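Local coordinates for protein diol-dehydratase (Roseburia inulinivorans, PDB 5I2A) that probably dehydrates 1,2-propanediol by glycyl radical chemistry, independently of vitamin B12, at residues Ser12-Arg17 / Arg69-Ile74; Ser261-Cys266 / Arg309-Glu314; Thr680-Asn683 / Gly687-Gln690. One frame throughout, in Å; residues are numbered along the deposited sequence. Where two conformers were deposited one is given.

From the N terminus the chain enters helix 14-22, passes through two more helices and returns in the loop holding 69-74; contact 1 closes this 51-residue excursion against the start of the first helix. Contact 2 follows in series and joins the beginnings of helices 262-279 and 309-323 across another 42 residues. The two neither nest nor cross, yet they touch in space, their centres about 14 Å apart: E314 of contact 2 forms a salt bridge with R14 of contact 1, and I74 packs on C266. Contact 3 closes a three-residue turn much later, beside strand 548-556, its centre about 46 Å from that of contact 1 and 42 Å from that of contact 2.

Contact 1. Residues Ser12-Arg17 / Arg69-Ile74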
loop_
_atom_site.group_PDB
_atom_site.type_symbol
_atom_site.label_atom_id
_atom_site.label_comp_id
_atom_site.label_asym_id
_atom_site.label_seq_id
_atom_site.Cartn_x
_atom_site.Cartn_y
_atom_site.Cartn_z
ATOM N N SER A 12 50.506 -1.501 -12.516
ATOM C CA SER A 12 50.481 -1.217 -13.950
ATOM C C SER A 12 50.439 0.282 -14.256
ATOM O O SER A 12 49.852 1.063 -13.503
ATOM C CB SER A 12 49.281 -1.905 -14.599
ATOM O OG SER A 12 49.064 -1.427 -15.915
ATOM N N ASP A 13 51.046 0.673 -15.375
ATOM C CA ASP A 13 51.111 2.083 -15.752
ATOM C C ASP A 13 49.744 2.596 -16.205
ATOM O O ASP A 13 49.523 3.803 -16.299
ATOM C CB ASP A 13 52.163 2.310 -16.856
ATOM C CG ASP A 13 51.810 1.624 -18.174
ATOM O OD1 ASP A 13 51.292 0.487 -18.156
ATOM O OD2 ASP A 13 52.057 2.230 -19.237
ATOM N N ARG A 14 48.830 1.671 -16.479
ATOM C CA ARG A 14 47.450 2.020 -16.834
ATOM C C ARG A 14 46.750 2.810 -15.722
ATOM O O ARG A 14 45.995 3.737 -15.988
ATOM C CB ARG A 14 46.649 0.743 -17.134
ATOM C CG ARG A 14 45.211 0.963 -17.606
ATOM C CD ARG A 14 44.410 -0.334 -17.512
ATOM N NE ARG A 14 45.159 -1.483 -18.021
ATOM C CZ ARG A 14 45.069 -1.951 -19.261
ATOM N NH1 ARG A 14 44.250 -1.380 -20.135
ATOM N NH2 ARG A 14 45.797 -2.992 -19.630
ATOM N N ILE A 15 47.020 2.435 -14.476
ATOM C CA ILE A 15 46.238 2.919 -13.340
ATOM C C ILE A 15 46.249 4.442 -13.200
ATOM O O ILE A 15 45.203 5.062 -13.097
ATOM C CB ILE A 15 46.727 2.276 -12.020
ATOM C CG1 ILE A 15 46.664 0.751 -12.131
ATOM C CG2 ILE A 15 45.915 2.782 -10.828
ATOM C CD1 ILE A 15 45.373 0.202 -12.742
ATOM N N LYS A 16 47.424 5.050 -13.221
ATOM C CA LYS A 16 47.502 6.500 -13.087
ATOM C C LYS A 16 46.761 7.219 -14.213
ATOM O O LYS A 16 46.165 8.279 -14.000
ATOM C CB LYS A 16 48.961 6.967 -13.049
ATOM C CG LYS A 16 49.099 8.480 -12.949
ATOM C CD LYS A 16 50.542 8.894 -12.694
ATOM C CE LYS A 16 50.613 10.329 -12.197
ATOM N NZ LYS A 16 50.143 11.289 -13.226
ATOM N N ARG A 17 46.781 6.646 -15.411
ATOM C CA ARG A 17 46.065 7.274 -16.515
ATOM C C ARG A 17 44.548 7.143 -16.319
ATOM O O ARG A 17 43.799 8.070 -16.622
ATOM C CB ARG A 17 46.503 6.678 -17.861
ATOM C CG ARG A 17 48.020 6.891 -18.154
ATOM C CD ARG A 17 48.360 6.628 -19.622
ATOM N NE ARG A 17 48.245 5.218 -19.961
ATOM C CZ ARG A 17 49.233 4.337 -19.839
ATOM N NH1 ARG A 17 50.417 4.729 -19.393
ATOM N NH2 ARG A 17 49.042 3.066 -20.169
ATOM N N ARG A 69 35.554 3.800 -21.068
ATOM C CA ARG A 69 36.532 4.868 -20.933
ATOM C C ARG A 69 37.901 4.353 -21.400
ATOM O O ARG A 69 38.125 3.145 -21.416
ATOM C CB ARG A 69 36.582 5.384 -19.483
ATOM C CG ARG A 69 35.203 5.686 -18.858
ATOM C CD ARG A 69 35.353 6.667 -17.700
ATOM N NE ARG A 69 34.109 6.909 -16.967
ATOM C CZ ARG A 69 33.111 7.667 -17.412
ATOM N NH1 ARG A 69 33.178 8.251 -18.612
ATOM N NH2 ARG A 69 32.032 7.830 -16.665
ATOM N N PRO A 70 38.804 5.266 -21.802
ATOM C CA PRO A 70 40.106 4.838 -22.331
ATOM C C PRO A 70 40.827 3.876 -21.390
ATOM O O PRO A 70 40.947 4.160 -20.197
ATOM C CB PRO A 70 40.876 6.158 -22.478
ATOM C CG PRO A 70 39.798 7.185 -22.704
ATOM C CD PRO A 70 38.653 6.733 -21.824
ATOM N N GLU A 71 41.215 2.721 -21.929
ATOM C CA GLU A 71 42.043 1.730 -21.240
ATOM C C GLU A 71 41.330 0.931 -20.146
ATOM O O GLU A 71 41.958 0.107 -19.486
ATOM C CB GLU A 71 43.288 2.396 -20.636
ATOM C CG GLU A 71 44.213 3.039 -21.674
ATOM C CD GLU A 71 45.579 3.381 -21.106
ATOM O OE1 GLU A 71 46.413 2.470 -20.981
ATOM O OE2 GLU A 71 45.810 4.555 -20.774
ATOM N N GLU A 72 40.034 1.162 -19.949
ATOM C CA GLU A 72 39.300 0.389 -18.948
ATOM C C GLU A 72 39.393 -1.102 -19.243
ATOM O O GLU A 72 39.277 -1.517 -20.390
ATOM C CB GLU A 72 37.828 0.826 -18.889
ATOM C CG GLU A 72 37.590 2.059 -18.042
ATOM C CD GLU A 72 36.111 2.360 -17.837
ATOM O OE1 GLU A 72 35.302 1.989 -18.718
ATOM O OE2 GLU A 72 35.770 2.984 -16.809
ATOM N N LEU A 73 39.648 -1.901 -18.213
ATOM C CA LEU A 73 39.519 -3.349 -18.338
ATOM C C LEU A 73 38.146 -3.792 -17.813
ATOM O O LEU A 73 37.481 -4.635 -18.416
ATOM C CB LEU A 73 40.631 -4.068 -17.583
ATOM C CG LEU A 73 42.068 -3.865 -18.106
ATOM C CD1 LEU A 73 43.068 -4.542 -17.186
ATOM C CD2 LEU A 73 42.213 -4.397 -19.533
ATOM N N ILE A 74 37.755 -3.230 -16.672
ATOM C CA ILE A 74 36.418 -3.415 -16.106
ATOM C C ILE A 74 35.558 -2.259 -16.572
ATOM O O ILE A 74 35.928 -1.096 -16.385
ATOM C CB ILE A 74 36.441 -3.456 -14.557
ATOM C CG1 ILE A 74 37.383 -4.553 -14.070
ATOM C CG2 ILE A 74 35.016 -3.629 -13.979
ATOM C CD1 ILE A 74 36.978 -5.958 -14.488
#
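R14 and R17, one helical turn apart at the start of helix 14-22, both reach E71 but use different parts of it: R14 its backbone, R17 its carboxylate. From CB, the R14 chain leaves with CG anti to the backbone N (chi1 -176°), which directs it to the loop. CG lies 3.9 Å from E71 CB, and CD passes 3.2 Å from E71 O. A bend at chi3 turns the guanidinium so that CZ sits 3.7 Å from L73 CG, the leucine covering one face over its centre. NH1 donates to E71 O at 2.8 Å, the oxygen somewhat out of the guanidinium plane; NE and NH2 form salt bridges with E314 and E243 respectively, so all three nitrogens of this buried arginine have acceptors. The loop bends here in a type II beta turn from R69 to E72, with E71 at its third position in a positive-phi conformation (74°). S12, just ahead of the turn into the helix, makes a capping bond, OG accepting from R14 N. The E71 carboxylate is gripped side-on by R17: NE meets OE2 at 2.7 Å and NH2 meets OE1 at 2.8 Å, both through syn lone pairs, with the two flat groups nearly coplanar. In one of its two conformers D13 extends the pair into a salt-bridge network, OD2 3.0 Å from R17 NH1, which meets it from above the D13 carboxylate plane.

Contact 2. Residues Ser261-Cys266 / Arg309-Glu314; sequences SFQEAC and REYAQE
This is a small, mostly buried helix-to-helix contact between the first turns of helices 262-279 and 309-323, made of one apolar touch and one hydrogen bond. F262 supplies the first: its CE2 edge comes within 3.8 Å of A312 CB, and the same CE2 lies 3.7 Å from A312 O, which sits near the plane of the ring. A trans first torsion (chi1 -175°) swings the phenyl off its own helix toward the other, while C266 SG rests 3.6 Å above one ring face, toward the rim. The polar half joins the residues next to these, Q263 and Y311. Y311 OH donates to Q263 OE1 at 2.7 Å, arriving from well above the amide plane instead of along a lone pair, and the amide oxygen lies at the edge of the tyrosine ring. Amide and ring planes stand 53° apart. Q263 stretches out fully to make this bond, and Y311, which leaves its helix with CG opposite the backbone N, spans the remaining gap with the length of its ring. S261 is the N-cap of helix 262-279, its OG accepting from E264 N at 3.0 Å. Helix 295-303 lies against the pair: Y298 meets the F262 ring edge-to-face and touches A312, and D301 accepts from F262 N. L315 and I316 continue the packing on F262 one turn further along helix 309-323, and helix 362-374 brings M366 onto A312.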
loop_
_atom_site.group_PDB
_atom_site.type_symbol
_atom_site.label_atom_id
_atom_site.label_comp_id
_atom_site.label_asym_id
_atom_site.label_seq_id
_atom_site.Cartn_x
_atom_site.Cartn_y
_atom_site.Cartn_z
ATOM N N SER A 261 36.030 -16.982 -14.632
ATOM C CA SER A 261 37.394 -16.487 -14.506
ATOM C C SER A 261 37.452 -15.365 -13.485
ATOM O O SER A 261 36.409 -14.858 -13.062
ATOM C CB SER A 261 37.917 -15.988 -15.853
ATOM O OG SER A 261 37.275 -14.785 -16.223
ATOM N N PHE A 262 38.661 -14.970 -13.085
ATOM C CA PHE A 262 38.779 -13.893 -12.127
ATOM C C PHE A 262 38.280 -12.603 -12.769
ATOM O O PHE A 262 37.600 -11.819 -12.119
ATOM C CB PHE A 262 40.215 -13.727 -11.618
ATOM C CG PHE A 262 40.351 -12.700 -10.525
ATOM C CD1 PHE A 262 39.718 -12.882 -9.303
ATOM C CD2 PHE A 262 41.099 -11.551 -10.717
ATOM C CE1 PHE A 262 39.835 -11.935 -8.290
ATOM C CE2 PHE A 262 41.227 -10.599 -9.708
ATOM C CZ PHE A 262 40.590 -10.796 -8.492
ATOM N N GLN A 263 38.594 -12.381 -14.044
ATOM C CA GLN A 263 38.122 -11.160 -14.681
ATOM C C GLN A 263 36.581 -11.169 -14.778
ATOM O O GLN A 263 35.941 -10.132 -14.594
ATOM C CB GLN A 263 38.740 -10.956 -16.068
ATOM C CG GLN A 263 38.168 -9.723 -16.783
ATOM C CD GLN A 263 39.023 -9.239 -17.946
ATOM O OE1 GLN A 263 40.098 -9.769 -18.202
ATOM N NE2 GLN A 263 38.527 -8.242 -18.671
ATOM N N GLU A 264 35.994 -12.329 -15.064
ATOM C CA GLU A 264 34.529 -12.442 -15.096
ATOM C C GLU A 264 33.930 -12.149 -13.711
ATOM O O GLU A 264 32.924 -11.453 -13.613
ATOM C CB GLU A 264 34.095 -13.817 -15.590
ATOM C CG GLU A 264 34.136 -13.927 -17.110
ATOM C CD GLU A 264 33.530 -15.216 -17.657
ATOM O OE1 GLU A 264 32.942 -16.011 -16.887
ATOM O OE2 GLU A 264 33.635 -15.417 -18.881
ATOM N N ALA A 265 34.567 -12.653 -12.658
ATOM C CA ALA A 265 34.136 -12.372 -11.300
ATOM C C ALA A 265 34.207 -10.874 -11.017
ATOM O O ALA A 265 33.275 -10.314 -10.459
ATOM C CB ALA A 265 34.971 -13.146 -10.300
ATOM N N CYS A 266 35.297 -10.229 -11.431
ATOM C CA CYS A 266 35.468 -8.791 -11.229
ATOM C C CYS A 266 34.411 -7.976 -11.965
ATOM O O CYS A 266 33.854 -7.019 -11.412
ATOM C CB CYS A 266 36.856 -8.330 -11.691
ATOM S SG CYS A 266 38.186 -8.851 -10.611
ATOM N N ARG A 309 49.438 -13.096 -10.819
ATOM C CA ARG A 309 49.238 -12.171 -9.717
ATOM C C ARG A 309 49.209 -10.726 -10.223
ATOM O O ARG A 309 48.433 -9.896 -9.743
ATOM C CB ARG A 309 50.325 -12.353 -8.663
ATOM C CG ARG A 309 50.140 -13.617 -7.826
ATOM C CD ARG A 309 51.313 -13.871 -6.903
ATOM N NE ARG A 309 51.069 -13.393 -5.545
ATOM C CZ ARG A 309 51.756 -12.411 -4.982
ATOM N NH1 ARG A 309 52.717 -11.825 -5.670
ATOM N NH2 ARG A 309 51.496 -12.021 -3.744
ATOM N N GLU A 310 50.036 -10.437 -11.214
ATOM C CA GLU A 310 50.150 -9.075 -11.710
ATOM C C GLU A 310 48.852 -8.624 -12.381
ATOM O O GLU A 310 48.424 -7.484 -12.209
ATOM C CB GLU A 310 51.325 -8.940 -12.693
ATOM C CG GLU A 310 52.706 -8.923 -12.047
ATOM C CD GLU A 310 53.049 -10.247 -11.393
ATOM O OE1 GLU A 310 53.619 -10.244 -10.284
ATOM O OE2 GLU A 310 52.731 -11.291 -11.990
ATOM N N TYR A 311 48.242 -9.508 -13.158
ATOM C CA TYR A 311 47.021 -9.147 -13.866
ATOM C C TYR A 311 45.845 -9.070 -12.903
ATOM O O TYR A 311 44.970 -8.209 -13.049
ATOM C CB TYR A 311 46.713 -10.141 -14.984
ATOM C CG TYR A 311 45.567 -9.691 -15.862
ATOM C CD1 TYR A 311 45.641 -8.496 -16.569
ATOM C CD2 TYR A 311 44.415 -10.456 -15.984
ATOM C CE1 TYR A 311 44.605 -8.078 -17.380
ATOM C CE2 TYR A 311 43.370 -10.044 -16.793
ATOM C CZ TYR A 311 43.472 -8.855 -17.482
ATOM O OH TYR A 311 42.437 -8.437 -18.270
ATOM N N ALA A 312 45.833 -9.972 -11.927
ATOM C CA ALA A 312 44.827 -9.943 -10.874
ATOM C C ALA A 312 44.871 -8.613 -10.121
ATOM O O ALA A 312 43.831 -8.019 -9.856
ATOM C CB ALA A 312 45.019 -11.101 -9.912
ATOM N N GLN A 313 46.075 -8.150 -9.792
ATOM C CA GLN A 313 46.246 -6.882 -9.096
ATOM C C GLN A 313 45.771 -5.745 -9.982
ATOM O O GLN A 313 45.133 -4.807 -9.510
ATOM C CB GLN A 313 47.705 -6.646 -8.693
ATOM C CG GLN A 313 47.908 -5.389 -7.844
ATOM C CD GLN A 313 47.297 -5.532 -6.446
ATOM O OE1 GLN A 313 47.642 -6.442 -5.691
ATOM N NE2 GLN A 313 46.373 -4.641 -6.110
ATOM N N GLU A 314 46.081 -5.835 -11.271
ATOM C CA GLU A 314 45.674 -4.797 -12.201
ATOM C C GLU A 314 44.145 -4.713 -12.280
ATOM O O GLU A 314 43.575 -3.620 -12.317
ATOM C CB GLU A 314 46.258 -5.044 -13.595
ATOM C CG GLU A 314 46.050 -3.857 -14.538
ATOM C CD GLU A 314 46.695 -4.066 -15.907
ATOM O OE1 GLU A 314 46.935 -5.226 -16.277
ATOM O OE2 GLU A 314 46.941 -3.071 -16.609
#

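Contact 3. Residues Thr680-Asn683 / Gly687-Gln690; sequences TFKN and GMYQ
A tight hairpin-like reversal brings the chain leaving helix 661-678 back against the short strand 688-689, and a single antiparallel bridge joins K682 to M688. The pair is non-hydrogen-bonded, its CA atoms 4.4 Å apart; the bonds lie on either side, Y689 N to F681 O at 2.9 Å and almost straight (175°), and N683 N to G687 O at 2.9 Å. N683 closes the turn with its side chain too. Its CG sits between the backbone N and the carbonyl carbon (chi1 61°), which brings OD1 to G687 N at 3.0 Å, the donor above the amide plane; OD1 also accepts from R685 N, an Asx turn. Strand 688-689 pairs in parallel with strand 548-556, where T551 bonds to M688 and Q690 through its backbone and to N683 ND2 through OG1. K682 and M688 run side by side, K682 CG 3.5 Å from M688 SD, and the doubly bent methionine lays M688 CE 3.4 Å from F681 O. Y689 presents its ring edge to the opposite backbone, Y689 CE1 3.5 Å from K682 O, while F681 CB touches Y689 CD1; the Y689 hydroxyl bonds to N512. F681 and K682 pack on G196 and A198 of the second subunit.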
loop_
_atom_site.group_PDB
_atom_site.type_symbol
_atom_site.label_atom_id
_atom_site.label_comp_id
_atom_site.label_asym_id
_atom_site.label_seq_id
_atom_site.Cartn_x
_atom_site.Cartn_y
_atom_site.Cartn_z
ATOM N N THR A 680 14.361 0.368 22.196
ATOM C CA THR A 680 12.991 -0.043 22.493
ATOM C C THR A 680 12.007 0.278 21.360
ATOM O O THR A 680 10.889 -0.193 21.387
ATOM C CB THR A 680 12.448 0.626 23.793
ATOM O OG1 THR A 680 12.183 2.011 23.547
ATOM C CG2 THR A 680 13.454 0.504 24.958
ATOM N N PHE A 681 12.401 1.094 20.384
ATOM C CA PHE A 681 11.462 1.501 19.326
ATOM C C PHE A 681 11.487 0.552 18.135
ATOM O O PHE A 681 12.488 -0.111 17.894
ATOM C CB PHE A 681 11.760 2.941 18.856
ATOM C CG PHE A 681 11.430 3.976 19.889
ATOM C CD1 PHE A 681 10.121 4.408 20.058
ATOM C CD2 PHE A 681 12.411 4.484 20.718
ATOM C CE1 PHE A 681 9.806 5.339 21.029
ATOM C CE2 PHE A 681 12.106 5.423 21.683
ATOM C CZ PHE A 681 10.805 5.849 21.845
ATOM N N LYS A 682 10.383 0.503 17.392
ATOM C CA LYS A 682 10.239 -0.418 16.274
ATOM C C LYS A 682 9.939 0.325 14.989
ATOM O O LYS A 682 9.459 1.452 15.016
ATOM C CB LYS A 682 9.134 -1.436 16.551
ATOM C CG LYS A 682 9.319 -2.196 17.849
ATOM C CD LYS A 682 8.126 -3.089 18.132
ATOM C CE LYS A 682 8.229 -3.735 19.508
ATOM N NZ LYS A 682 7.054 -4.607 19.805
ATOM N N ASN A 683 10.210 -0.314 13.858
ATOM C CA ASN A 683 9.987 0.324 12.568
ATOM C C ASN A 683 8.921 -0.442 11.796
ATOM O O ASN A 683 8.553 -1.539 12.207
ATOM C CB ASN A 683 11.312 0.429 11.778
ATOM C CG ASN A 683 11.941 -0.920 11.467
ATOM O OD1 ASN A 683 11.266 -1.858 11.058
ATOM N ND2 ASN A 683 13.269 -1.014 11.658
ATOM N N GLY A 687 11.205 -4.534 12.463
ATOM C CA GLY A 687 12.454 -4.609 13.192
ATOM C C GLY A 687 12.607 -3.526 14.255
ATOM O O GLY A 687 11.673 -2.776 14.539
ATOM N N MET A 688 13.792 -3.463 14.845
ATOM C CA MET A 688 14.069 -2.579 15.963
ATOM C C MET A 688 14.998 -1.443 15.556
ATOM O O MET A 688 15.827 -1.583 14.652
ATOM C CB MET A 688 14.710 -3.346 17.122
ATOM C CG MET A 688 13.909 -4.567 17.621
ATOM S SD MET A 688 12.256 -4.146 18.251
ATOM C CE MET A 688 12.659 -3.025 19.607
ATOM N N TYR A 689 14.870 -0.332 16.256
ATOM C CA TYR A 689 15.875 0.702 16.208
ATOM C C TYR A 689 17.127 0.249 16.968
ATOM O O TYR A 689 17.052 -0.553 17.900
ATOM C CB TYR A 689 15.331 1.999 16.805
ATOM C CG TYR A 689 14.510 2.799 15.829
ATOM C CD1 TYR A 689 13.263 2.348 15.392
ATOM C CD2 TYR A 689 14.981 4.003 15.339
ATOM C CE1 TYR A 689 12.522 3.079 14.477
ATOM C CE2 TYR A 689 14.242 4.747 14.448
ATOM C CZ TYR A 689 13.026 4.282 14.006
ATOM O OH TYR A 689 12.313 5.035 13.105
ATOM N N GLN A 690 18.271 0.764 16.549
ATOM C CA GLN A 690 19.516 0.592 17.277
ATOM C C GLN A 690 20.375 1.834 17.038
ATOM O O GLN A 690 20.594 2.234 15.891
ATOM C CB GLN A 690 20.251 -0.689 16.847
ATOM C CG GLN A 690 20.204 -1.004 15.363
ATOM C CD GLN A 690 21.120 -2.167 14.966
ATOM O OE1 GLN A 690 21.522 -2.977 15.805
ATOM N NE2 GLN A 690 21.492 -2.216 13.689
#